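Local structure of histidinol dehydrogenase (Elizabethkingia anophelis NUHP1, 6AN0) at residues Lys21-Gln25 with Ser309-Val313; Val38-Phe42 with Ala222-Ala227; Pro139-Leu145 with Ala174-Ala179; Thr250-Phe255 with Gly355-Cys359. The protein probably catalyses the two-step, NAD-dependent oxidation of L-histidinol to L-histidine, the last step of histidine biosynthesis, with one zinc ion per subunit. All coordinates share one frame; numbering follows the deposited sequence.

The four contacts show how the chemistry of a contact follows its place in the fold. Contact 3 is fully buried, contacts 1 and 2 are partly buried and contact 4 lies at the surface. Contacts 2 and 3 are largely helix packing by apolar groups, each involving a helix that connects strands of the mixed sheet, with no hydrogen bond crossing between their segments. Contacts 1 and 4 belong to the six-stranded parallel sheet, one on strand 310-313, the other beyond the end of edge strand 351-354, and there polar groups do more: an arginine grips a carbonyl just past the end of a helix in contact 1, while an asparagine and two waters bridge loops in contact 4. Contacts 3 and 4 also touch the second subunit.

Contact 1: Lys21-Gln25 with Ser309-Val313; sequences KNLIQ and SRGIV
Arg310 sets out with CG beside its backbone N and opposite the carbonyl carbon (chi1 -49°), runs extended from CG to NE, and then turns its guanidinium across the chain (chi4 102°) to meet the backbone of Leu23 and Gln25. The strand that carries it, 310-313, belongs to the parallel sheet of a Rossmann-like α/β unit, between strands 10-13 and 271-276, and the contact ties that sheet to the end of the short helix 20-23. Arg310 NH1 makes the main bond, to Gln25 O at 2.9 Å and nearly straight (164° at the hydrogen). The acceptor lies close to the guanidinium plane, at its edge, and Arg310 NH2 adds a weak bond to Gln25 O at 3.4 Å. Gln271 NE2 on the neighbouring strand is a third donor to this carbonyl. Arg310 NH1 lies 2.8 Å from Leu23 O as well, while Asn22 O and Leu23 CA sit over one guanidinium face, offset toward its rim. Along the aliphatic part of the chain the contact becomes apolar: Leu23 CD2 lies 3.9 Å from Arg310 CD where the two side chains pass at a slant, and Phe323 of helix 317-327 packs against both Leu23 and Ile312. Gln25 folds its own amide back, Gln25 NE2 bonding Lys21 O at 3.1 Å. Farther along the strand, Leu23 CD1 touches Ile312 CD1 at 4.2 Å.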
loop_
_atom_site.group_PDB
_atom_site.type_symbol
_atom_site.label_atom_id
_atom_site.label_comp_id
_atom_site.label_asym_id
_atom_site.label_seq_id
_atom_site.Cartn_x
_atom_site.Cartn_y
_atom_site.Cartn_z
ATOM N N LYS A 21 -22.212 1.502 17.724
ATOM C CA LYS A 21 -22.116 2.109 16.400
ATOM C C LYS A 21 -21.971 3.621 16.494
ATOM O O LYS A 21 -21.233 4.233 15.713
ATOM C CB LYS A 21 -23.346 1.740 15.565
ATOM N N ASN A 22 -22.647 4.240 17.463
ATOM C CA ASN A 22 -22.549 5.685 17.627
ATOM C C ASN A 22 -21.323 6.098 18.429
ATOM O O ASN A 22 -20.730 7.148 18.151
ATOM C CB ASN A 22 -23.820 6.215 18.288
ATOM C CG ASN A 22 -25.041 5.952 17.451
ATOM O OD1 ASN A 22 -26.022 5.380 17.922
ATOM N ND2 ASN A 22 -24.977 6.342 16.183
ATOM N N LEU A 23 -20.913 5.291 19.404
ATOM C CA LEU A 23 -19.802 5.679 20.262
ATOM C C LEU A 23 -18.441 5.546 19.589
ATOM O O LEU A 23 -17.467 6.107 20.100
ATOM C CB LEU A 23 -19.833 4.859 21.551
ATOM C CG LEU A 23 -21.070 5.125 22.409
ATOM C CD1 LEU A 23 -21.104 4.192 23.607
ATOM C CD2 LEU A 23 -21.104 6.581 22.848
ATOM N N ILE A 24 -18.340 4.843 18.454
ATOM C CA ILE A 24 -17.057 4.725 17.759
ATOM C C ILE A 24 -16.823 5.849 16.758
ATOM O O ILE A 24 -15.763 5.886 16.118
ATOM C CB ILE A 24 -16.935 3.365 17.039
ATOM C CG1 ILE A 24 -18.111 3.149 16.082
ATOM C CG2 ILE A 24 -16.844 2.228 18.047
ATOM C CD1 ILE A 24 -18.050 1.830 15.332
ATOM N N GLN A 25 -17.770 6.775 16.605
ATOM C CA GLN A 25 -17.669 7.792 15.566
ATOM C C GLN A 25 -16.632 8.857 15.911
ATOM O O GLN A 25 -16.632 9.413 17.016
ATOM C CB GLN A 25 -19.031 8.450 15.344
ATOM C CG GLN A 25 -20.091 7.494 14.855
ATOM C CD GLN A 25 -19.766 6.930 13.491
ATOM O OE1 GLN A 25 -19.122 7.587 12.669
ATOM N NE2 GLN A 25 -20.203 5.701 13.242
ATOM N N SER A 309 -14.558 13.835 22.943
ATOM C CA SER A 309 -13.985 12.624 23.513
ATOM C C SER A 309 -14.992 11.926 24.426
ATOM O O SER A 309 -16.022 12.490 24.802
ATOM C CB SER A 309 -12.695 12.971 24.260
ATOM O OG SER A 309 -11.739 13.484 23.339
ATOM N N ARG A 310 -14.697 10.665 24.766
ATOM C CA ARG A 310 -15.655 9.820 25.473
ATOM C C ARG A 310 -14.938 8.958 26.502
ATOM O O ARG A 310 -13.909 8.358 26.189
ATOM C CB ARG A 310 -16.420 8.905 24.499
ATOM C CG ARG A 310 -17.007 9.623 23.293
ATOM C CD ARG A 310 -17.924 8.737 22.476
ATOM N NE ARG A 310 -18.616 9.528 21.463
ATOM C CZ ARG A 310 -18.276 9.566 20.180
ATOM N NH1 ARG A 310 -17.265 8.832 19.738
ATOM N NH2 ARG A 310 -18.963 10.325 19.333
ATOM N N GLY A 311 -15.486 8.892 27.713
ATOM C CA GLY A 311 -15.106 7.885 28.696
ATOM C C GLY A 311 -16.230 6.873 28.866
ATOM O O GLY A 311 -17.386 7.245 29.082
ATOM N N ILE A 312 -15.877 5.593 28.761
ATOM C CA ILE A 312 -16.865 4.520 28.701
ATOM C C ILE A 312 -16.491 3.438 29.702
ATOM O O ILE A 312 -15.358 2.944 29.694
ATOM C CB ILE A 312 -16.958 3.934 27.278
ATOM C CG1 ILE A 312 -17.193 5.060 26.262
ATOM C CG2 ILE A 312 -18.062 2.874 27.206
ATOM C CD1 ILE A 312 -17.074 4.635 24.816
ATOM N N VAL A 313 -17.445 3.052 30.546
ATOM C CA VAL A 313 -17.273 1.925 31.458
ATOM C C VAL A 313 -17.874 0.679 30.822
ATOM O O VAL A 313 -19.042 0.676 30.416
ATOM C CB VAL A 313 -17.905 2.201 32.832
ATOM C CG1 VAL A 313 -17.752 0.976 33.716
ATOM C CG2 VAL A 313 -17.245 3.398 33.477
#

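Contact 2: Val38-Phe42 with Ala222-Ala227; sequences VLTVF and AAKQIA
The Phe42 ring turns its edge to the backbone of Ala223 and Ala227, while Val38 CG1, one turn earlier on its own helix, lies over the centre of one face, 3.6 Å above the plane. This is helix-helix packing: helix 35-48 packs across helix 218-227, the connecting helix of a beta-alpha-beta crossover between strands 211-213 and 233-234; the axes of segments 38-42 and 222-227 cross at -70°, 10.4 Å apart at closest approach. The ring edge falls on a backbone hydrogen bond already made within the second helix, Ala227 N to Ala223 O; Phe42 CZ comes 3.6 Å from Ala223 O and Phe42 CE1 lies 3.9 Å from Ala227 N. The small alanines let the ring come up against the main chain in this way. Ile226 presents its two branches to different partners. With CG1 beside the backbone N (chi1 -71°), the Ile226 and Val38 side chains meet tip to tip, Ile226 CD1 lying 3.7 Å from Val38 CB, whereas CG2 serves both the ring and Leu39, whose side chain it crosses roughly at right angles. Helix 192-201 adds to the packing through Ile193, and Phe201 makes an edge-to-face pair with Phe42. The side chain of Phe42 is about 7 Å from that of Gln194, a predicted NAD-binding residue, which places this packing near the probable cofactor site. At the Val38 end, Val38 CG2 meets Ala222 CB at 4.1 Å.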
loop_
_atom_site.group_PDB
_atom_site.type_symbol
_atom_site.label_atom_id
_atom_site.label_comp_id
_atom_site.label_asym_id
_atom_site.label_seq_id
_atom_site.Cartn_x
_atom_site.Cartn_y
_atom_site.Cartn_z
ATOM N N VAL A 38 -7.242 22.135 -6.096
ATOM C CA VAL A 38 -6.001 21.377 -6.261
ATOM C C VAL A 38 -5.606 21.294 -7.735
ATOM O O VAL A 38 -4.439 21.490 -8.094
ATOM C CB VAL A 38 -6.158 19.972 -5.650
ATOM C CG1 VAL A 38 -5.006 19.089 -6.069
ATOM C CG2 VAL A 38 -6.232 20.066 -4.120
ATOM N N LEU A 39 -6.562 20.948 -8.600
ATOM C CA LEU A 39 -6.245 20.786 -10.015
ATOM C C LEU A 39 -5.720 22.087 -10.621
ATOM O O LEU A 39 -4.838 22.065 -11.487
ATOM C CB LEU A 39 -7.484 20.292 -10.774
ATOM C CG LEU A 39 -7.873 18.820 -10.542
ATOM C CD1 LEU A 39 -9.093 18.471 -11.393
ATOM C CD2 LEU A 39 -6.702 17.910 -10.866
ATOM N N THR A 40 -6.251 23.229 -10.177
ATOM C CA THR A 40 -5.748 24.515 -10.662
ATOM C C THR A 40 -4.286 24.724 -10.267
ATOM O O THR A 40 -3.471 25.155 -11.092
ATOM C CB THR A 40 -6.614 25.657 -10.134
ATOM O OG1 THR A 40 -7.946 25.508 -10.635
ATOM C CG2 THR A 40 -6.071 27.015 -10.585
ATOM N N VAL A 41 -3.936 24.429 -9.010
ATOM C CA VAL A 41 -2.536 24.550 -8.598
ATOM C C VAL A 41 -1.662 23.593 -9.398
ATOM O O VAL A 41 -0.565 23.953 -9.847
ATOM C CB VAL A 41 -2.387 24.294 -7.086
ATOM C CG1 VAL A 41 -0.912 24.421 -6.671
ATOM C CG2 VAL A 41 -3.254 25.258 -6.290
ATOM N N PHE A 42 -2.125 22.353 -9.571
ATOM C CA PHE A 42 -1.357 21.372 -10.337
ATOM C C PHE A 42 -1.120 21.846 -11.773
ATOM O O PHE A 42 -0.029 21.653 -12.325
ATOM C CB PHE A 42 -2.077 20.013 -10.324
ATOM C CG PHE A 42 -1.917 19.230 -9.025
ATOM C CD1 PHE A 42 -2.387 17.929 -8.936
ATOM C CD2 PHE A 42 -1.299 19.790 -7.908
ATOM C CE1 PHE A 42 -2.252 17.194 -7.756
ATOM C CE2 PHE A 42 -1.151 19.067 -6.729
ATOM C CZ PHE A 42 -1.627 17.750 -6.657
ATOM N N ALA A 222 -5.915 16.630 0.429
ATOM C CA ALA A 222 -6.609 16.528 -0.852
ATOM C C ALA A 222 -5.614 16.476 -2.004
ATOM O O ALA A 222 -5.816 15.744 -2.983
ATOM C CB ALA A 222 -7.581 17.700 -1.023
ATOM N N ALA A 223 -4.518 17.230 -1.896
ATOM C CA ALA A 223 -3.532 17.236 -2.969
ATOM C C ALA A 223 -2.882 15.870 -3.112
ATOM O O ALA A 223 -2.699 15.381 -4.232
ATOM C CB ALA A 223 -2.469 18.310 -2.721
ATOM N N LYS A 224 -2.536 15.232 -1.988
ATOM C CA LYS A 224 -1.954 13.896 -2.051
ATOM C C LYS A 224 -2.943 12.900 -2.641
ATOM O O LYS A 224 -2.562 12.024 -3.432
ATOM C CB LYS A 224 -1.509 13.451 -0.655
ATOM C CG LYS A 224 -0.225 14.123 -0.171
ATOM C CD LYS A 224 0.063 13.786 1.297
ATOM C CE LYS A 224 0.432 12.316 1.472
ATOM N NZ LYS A 224 0.629 11.966 2.912
ATOM N N GLN A 225 -4.224 13.026 -2.274
ATOM C CA GLN A 225 -5.240 12.124 -2.812
ATOM C C GLN A 225 -5.357 12.272 -4.324
ATOM O O GLN A 225 -5.411 11.274 -5.055
ATOM C CB GLN A 225 -6.590 12.376 -2.132
ATOM N N ILE A 226 -5.376 13.511 -4.812
ATOM C CA ILE A 226 -5.534 13.747 -6.242
ATOM C C ILE A 226 -4.248 13.432 -7.000
ATOM O O ILE A 226 -4.300 12.952 -8.144
ATOM C CB ILE A 226 -6.002 15.194 -6.455
ATOM C CG1 ILE A 226 -7.453 15.315 -5.984
ATOM C CG2 ILE A 226 -5.838 15.624 -7.924
ATOM C CD1 ILE A 226 -7.970 16.734 -5.904
ATOM N N ALA A 227 -3.088 13.664 -6.373
ATOM C CA ALA A 227 -1.802 13.350 -6.995
ATOM C C ALA A 227 -1.713 11.883 -7.402
ATOM O O ALA A 227 -1.060 11.556 -8.397
ATOM C CB ALA A 227 -0.654 13.689 -6.040
#

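Contact 3: Pro139-Leu145 with Ala174-Ala179; sequences PLFSTVL and AILYTA
Thr178 lies at the middle of the contact and splits its two branches between partners. Thr178 CG2 presses on Leu145 CD2 at 3.5 Å, tighter than usual for carbons, and rests 3.9 Å from Val144 CG1; Thr178 OG1 passes 3.8 Å from Phe141 CD1. The hydroxyl is satisfied within its own helix: Thr178 OG1 donates to Ala174 O at 2.7 Å, a carbonyl that also accepts from Thr178 N. The bond helps to fix the rotation that turns the methyl toward Leu145. Phe141 takes the crowded position between its backbone N and carbonyl carbon (chi1 59°), which brings Phe141 CD2 to 3.6 Å from Ala174 CB. These helices, 142-154 and 173-181, are successive connections in a Rossmann-like run of beta-alpha-beta crossovers through strands 117-132, 158-163 and 186-189. Further along, Val144 CG1 settles on the backbone at Ala179 CA (3.7 Å), and Pro139 CB meets Ile175 CG1. Ile90 of helix 84-102 packs against both Phe141 and Thr178. Ser142, whose CB points away from segment 174-179, hydrogen-bonds through OG to Glu418 OE2 of the second subunit, a predicted substrate-binding residue, and the Phe141 side chain lies about 12 Å from a zinc ion.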
loop_
_atom_site.group_PDB
_atom_site.type_symbol
_atom_site.label_atom_id
_atom_site.label_comp_id
_atom_site.label_asym_id
_atom_site.label_seq_id
_atom_site.Cartn_x
_atom_site.Cartn_y
_atom_site.Cartn_z
ATOM N N PRO A 139 8.261 23.101 15.538
ATOM C CA PRO A 139 8.741 22.176 14.503
ATOM C C PRO A 139 8.500 20.730 14.912
ATOM O O PRO A 139 9.045 20.263 15.913
ATOM C CB PRO A 139 10.239 22.493 14.421
ATOM C CG PRO A 139 10.586 22.912 15.830
ATOM C CD PRO A 139 9.357 23.598 16.391
ATOM N N LEU A 140 7.684 20.013 14.135
ATOM C CA LEU A 140 7.548 18.573 14.349
ATOM C C LEU A 140 8.664 17.846 13.594
ATOM O O LEU A 140 8.446 17.084 12.654
ATOM C CB LEU A 140 6.164 18.077 13.948
ATOM C CG LEU A 140 4.970 18.467 14.838
ATOM C CD1 LEU A 140 3.883 17.395 14.809
ATOM C CD2 LEU A 140 5.371 18.785 16.281
ATOM N N PHE A 141 9.897 18.114 14.035
ATOM C CA PHE A 141 11.085 17.520 13.434
ATOM C C PHE A 141 11.188 16.018 13.688
ATOM O O PHE A 141 11.963 15.341 13.007
ATOM C CB PHE A 141 12.343 18.215 13.973
ATOM C CG PHE A 141 12.481 18.125 15.468
ATOM C CD1 PHE A 141 13.092 17.030 16.059
ATOM C CD2 PHE A 141 11.961 19.116 16.279
ATOM C CE1 PHE A 141 13.183 16.932 17.423
ATOM C CE2 PHE A 141 12.063 19.031 17.648
ATOM C CZ PHE A 141 12.676 17.938 18.220
ATOM N N SER A 142 10.462 15.486 14.674
ATOM C CA SER A 142 10.498 14.038 14.891
ATOM C C SER A 142 9.996 13.284 13.660
ATOM O O SER A 142 10.448 12.165 13.380
ATOM C CB SER A 142 9.673 13.672 16.130
ATOM O OG SER A 142 8.329 14.142 16.013
ATOM N N THR A 143 9.072 13.878 12.901
ATOM C CA THR A 143 8.601 13.220 11.685
ATOM C C THR A 143 9.715 13.069 10.653
ATOM O O THR A 143 9.697 12.128 9.850
ATOM C CB THR A 143 7.419 14.008 11.114
ATOM O OG1 THR A 143 6.398 14.063 12.110
ATOM C CG2 THR A 143 6.848 13.329 9.867
ATOM N N VAL A 144 10.690 13.983 10.651
ATOM C CA VAL A 144 11.835 13.835 9.755
ATOM C C VAL A 144 12.559 12.520 10.031
ATOM O O VAL A 144 12.904 11.777 9.104
ATOM C CB VAL A 144 12.784 15.040 9.885
ATOM C CG1 VAL A 144 14.016 14.830 9.022
ATOM C CG2 VAL A 144 12.056 16.332 9.504
ATOM N N LEU A 145 12.797 12.212 11.313
ATOM C CA LEU A 145 13.423 10.931 11.655
ATOM C C LEU A 145 12.566 9.751 11.215
ATOM O O LEU A 145 13.084 8.760 10.680
ATOM C CB LEU A 145 13.676 10.837 13.164
ATOM C CG LEU A 145 14.660 11.827 13.778
ATOM C CD1 LEU A 145 14.733 11.621 15.290
ATOM C CD2 LEU A 145 16.035 11.681 13.126
ATOM N N ALA A 174 15.637 23.149 13.915
ATOM C CA ALA A 174 15.567 21.727 14.267
ATOM C C ALA A 174 15.193 20.856 13.076
ATOM O O ALA A 174 15.644 19.703 12.981
ATOM C CB ALA A 174 14.573 21.504 15.408
ATOM N N ILE A 175 14.360 21.360 12.166
ATOM C CA ILE A 175 14.045 20.589 10.967
ATOM C C ILE A 175 15.293 20.397 10.116
ATOM O O ILE A 175 15.589 19.284 9.659
ATOM C CB ILE A 175 12.927 21.271 10.156
ATOM C CG1 ILE A 175 11.600 21.200 10.904
ATOM C CG2 ILE A 175 12.809 20.637 8.752
ATOM C CD1 ILE A 175 10.468 21.957 10.194
ATOM N N LEU A 176 16.024 21.489 9.862
ATOM C CA LEU A 176 17.196 21.404 8.993
ATOM C C LEU A 176 18.287 20.558 9.634
ATOM O O LEU A 176 18.917 19.732 8.960
ATOM C CB LEU A 176 17.722 22.810 8.670
ATOM C CG LEU A 176 16.744 23.723 7.917
ATOM C CD1 LEU A 176 17.361 25.095 7.695
ATOM C CD2 LEU A 176 16.337 23.090 6.591
ATOM N N TYR A 177 18.530 20.761 10.934
ATOM C CA TYR A 177 19.506 19.938 11.642
ATOM C C TYR A 177 19.172 18.457 11.506
ATOM O O TYR A 177 20.035 17.639 11.160
ATOM C CB TYR A 177 19.578 20.327 13.127
ATOM C CG TYR A 177 20.361 19.293 13.908
ATOM C CD1 TYR A 177 19.721 18.245 14.585
ATOM C CD2 TYR A 177 21.748 19.307 13.893
ATOM C CE1 TYR A 177 20.458 17.264 15.259
ATOM C CE2 TYR A 177 22.484 18.337 14.559
ATOM C CZ TYR A 177 21.840 17.324 15.233
ATOM O OH TYR A 177 22.596 16.382 15.885
ATOM N N THR A 178 17.915 18.095 11.790
ATOM C CA THR A 178 17.511 16.694 11.794
ATOM C C THR A 178 17.559 16.088 10.394
ATOM O O THR A 178 17.999 14.946 10.229
ATOM C CB THR A 178 16.111 16.559 12.402
ATOM O OG1 THR A 178 16.098 17.170 13.707
ATOM C CG2 THR A 178 15.747 15.101 12.540
ATOM N N ALA A 179 17.120 16.826 9.366
ATOM C CA ALA A 179 17.210 16.284 8.010
ATOM C C ALA A 179 18.661 16.103 7.592
ATOM O O ALA A 179 19.020 15.073 7.011
ATOM C CB ALA A 179 16.475 17.180 7.015
#

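Contact 4: Thr250-Phe255 with Gly355-Cys359; sequences TANPEF and GNFSC
Phe255 and Asn356 form the close-packed part of this contact: Phe255 CD2 comes 3.3 Å from Asn356 O, and the ring plane stands almost perpendicular to the asparagine amide. Phe255 also points its edge at the face of Phe357 in an offset edge-to-face pair, centroids 5.8 Å apart and planes at 65°. One face of the Phe255 ring has Asn252 ND2 over its centre. Asn252 is the N-cap of helix 253-264, its OD1 accepting from Phe255 N and, weakly, from Glu254 N, which helps to hold that amide against the ring. Arg430 of the second subunit packs on Phe255 and bonds to Asn356 O through NE, so the second subunit takes part in this side of the contact. The other half is hydrated. Asn356, in the type I turn Gly355-Ser358, has CG beside its backbone N (chi1 -74°), which directs the amide at Thr250; Asn356 ND2 bonds Thr250 O at 3.0 Å, nearly straight (171°), with the acceptor in the amide plane. Asn356 OD1 instead receives one water that also donates to Thr250 OG1, itself bonded to Asp248, and, weakly, a second water held 2.9 Å from Asn252 N. With ND2 committed to a carbonyl and OD1 to waters, the amide's orientation is well defined: one direct bond, one firm water bridge and one weaker one link the turn to the residues leading into the helix, and the rings supply the apolar packing.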
loop_
_atom_site.group_PDB
_atom_site.type_symbol
_atom_site.label_atom_id
_atom_site.label_comp_id
_atom_site.label_asym_id
_atom_site.label_seq_id
_atom_site.Cartn_x
_atom_site.Cartn_y
_atom_site.Cartn_z
ATOM N N THR A 250 -5.505 -1.797 37.965
ATOM C CA THR A 250 -4.058 -1.664 38.112
ATOM C C THR A 250 -3.495 -0.462 37.369
ATOM O O THR A 250 -2.297 -0.188 37.488
ATOM C CB THR A 250 -3.327 -2.921 37.617
ATOM O OG1 THR A 250 -3.389 -2.989 36.181
ATOM C CG2 THR A 250 -3.937 -4.176 38.214
ATOM N N ALA A 251 -4.318 0.250 36.603
ATOM C CA ALA A 251 -3.841 1.438 35.923
ATOM C C ALA A 251 -3.604 2.564 36.928
ATOM O O ALA A 251 -4.175 2.589 38.019
ATOM C CB ALA A 251 -4.844 1.885 34.856
ATOM N N ASN A 252 -2.736 3.501 36.545
ATOM C CA ASN A 252 -2.449 4.667 37.365
ATOM C C ASN A 252 -3.241 5.841 36.811
ATOM O O ASN A 252 -2.923 6.323 35.713
ATOM C CB ASN A 252 -0.950 4.977 37.363
ATOM C CG ASN A 252 -0.581 6.129 38.287
ATOM O OD1 ASN A 252 -1.220 7.179 38.280
ATOM N ND2 ASN A 252 0.471 5.939 39.077
ATOM N N PRO A 253 -4.273 6.325 37.509
ATOM C CA PRO A 253 -5.085 7.415 36.943
ATOM C C PRO A 253 -4.288 8.663 36.592
ATOM O O PRO A 253 -4.637 9.347 35.619
ATOM C CB PRO A 253 -6.123 7.680 38.044
ATOM C CG PRO A 253 -6.266 6.353 38.716
ATOM C CD PRO A 253 -4.875 5.765 38.729
ATOM N N GLU A 254 -3.227 8.988 37.344
ATOM C CA GLU A 254 -2.394 10.126 36.959
ATOM C C GLU A 254 -1.731 9.885 35.610
ATOM O O GLU A 254 -1.648 10.800 34.782
ATOM C CB GLU A 254 -1.324 10.415 38.011
ATOM C CG GLU A 254 -0.522 11.683 37.676
ATOM C CD GLU A 254 0.663 11.907 38.592
ATOM O OE1 GLU A 254 1.312 10.917 38.995
ATOM O OE2 GLU A 254 0.946 13.077 38.903
ATOM N N PHE A 255 -1.243 8.660 35.379
ATOM C CA PHE A 255 -0.604 8.337 34.103
ATOM C C PHE A 255 -1.617 8.376 32.965
ATOM O O PHE A 255 -1.342 8.924 31.889
ATOM C CB PHE A 255 0.043 6.946 34.143
ATOM C CG PHE A 255 1.200 6.800 35.096
ATOM C CD1 PHE A 255 1.604 7.827 35.935
ATOM C CD2 PHE A 255 1.889 5.585 35.150
ATOM C CE1 PHE A 255 2.661 7.652 36.799
ATOM C CE2 PHE A 255 2.946 5.405 36.015
ATOM C CZ PHE A 255 3.333 6.438 36.848
ATOM N N GLY A 355 1.263 -1.732 29.280
ATOM C CA GLY A 355 1.556 -1.557 30.689
ATOM C C GLY A 355 1.730 -0.090 31.059
ATOM O O GLY A 355 1.753 0.800 30.216
ATOM N N ASN A 356 1.898 0.154 32.365
ATOM C CA ASN A 356 1.806 1.517 32.887
ATOM C C ASN A 356 2.980 2.411 32.495
ATOM O O ASN A 356 2.875 3.632 32.620
ATOM C CB ASN A 356 1.682 1.491 34.418
ATOM C CG ASN A 356 0.304 1.050 34.884
ATOM O OD1 ASN A 356 -0.630 0.957 34.084
ATOM N ND2 ASN A 356 0.167 0.787 36.183
ATOM N N PHE A 357 4.109 1.857 32.061
ATOM C CA PHE A 357 5.253 2.707 31.769
ATOM C C PHE A 357 5.479 2.902 30.273
ATOM O O PHE A 357 6.465 3.532 29.883
ATOM C CB PHE A 357 6.492 2.153 32.484
ATOM C CG PHE A 357 6.351 2.211 33.980
ATOM C CD1 PHE A 357 6.559 3.404 34.655
ATOM C CD2 PHE A 357 5.916 1.108 34.695
ATOM C CE1 PHE A 357 6.386 3.486 36.028
ATOM C CE2 PHE A 357 5.737 1.184 36.069
ATOM C CZ PHE A 357 5.976 2.373 36.731
ATOM N N SER A 358 4.564 2.414 29.434
ATOM C CA SER A 358 4.633 2.600 27.989
ATOM C C SER A 358 3.747 3.798 27.638
ATOM O O SER A 358 2.564 3.647 27.354
ATOM C CB SER A 358 4.169 1.342 27.254
ATOM O OG SER A 358 4.944 0.198 27.596
ATOM N N CYS A 359 4.308 4.998 27.671
ATOM C CA CYS A 359 3.493 6.147 27.300
ATOM C C CYS A 359 3.560 6.385 25.794
ATOM O O CYS A 359 4.493 5.962 25.106
ATOM C CB CYS A 359 3.911 7.407 28.069
ATOM S SG CYS A 359 5.630 7.918 27.855
HETATM O O HOH W 1 -1.521 -1.869 34.530
HETATM O O HOH W 2 -1.513 3.438 33.920
#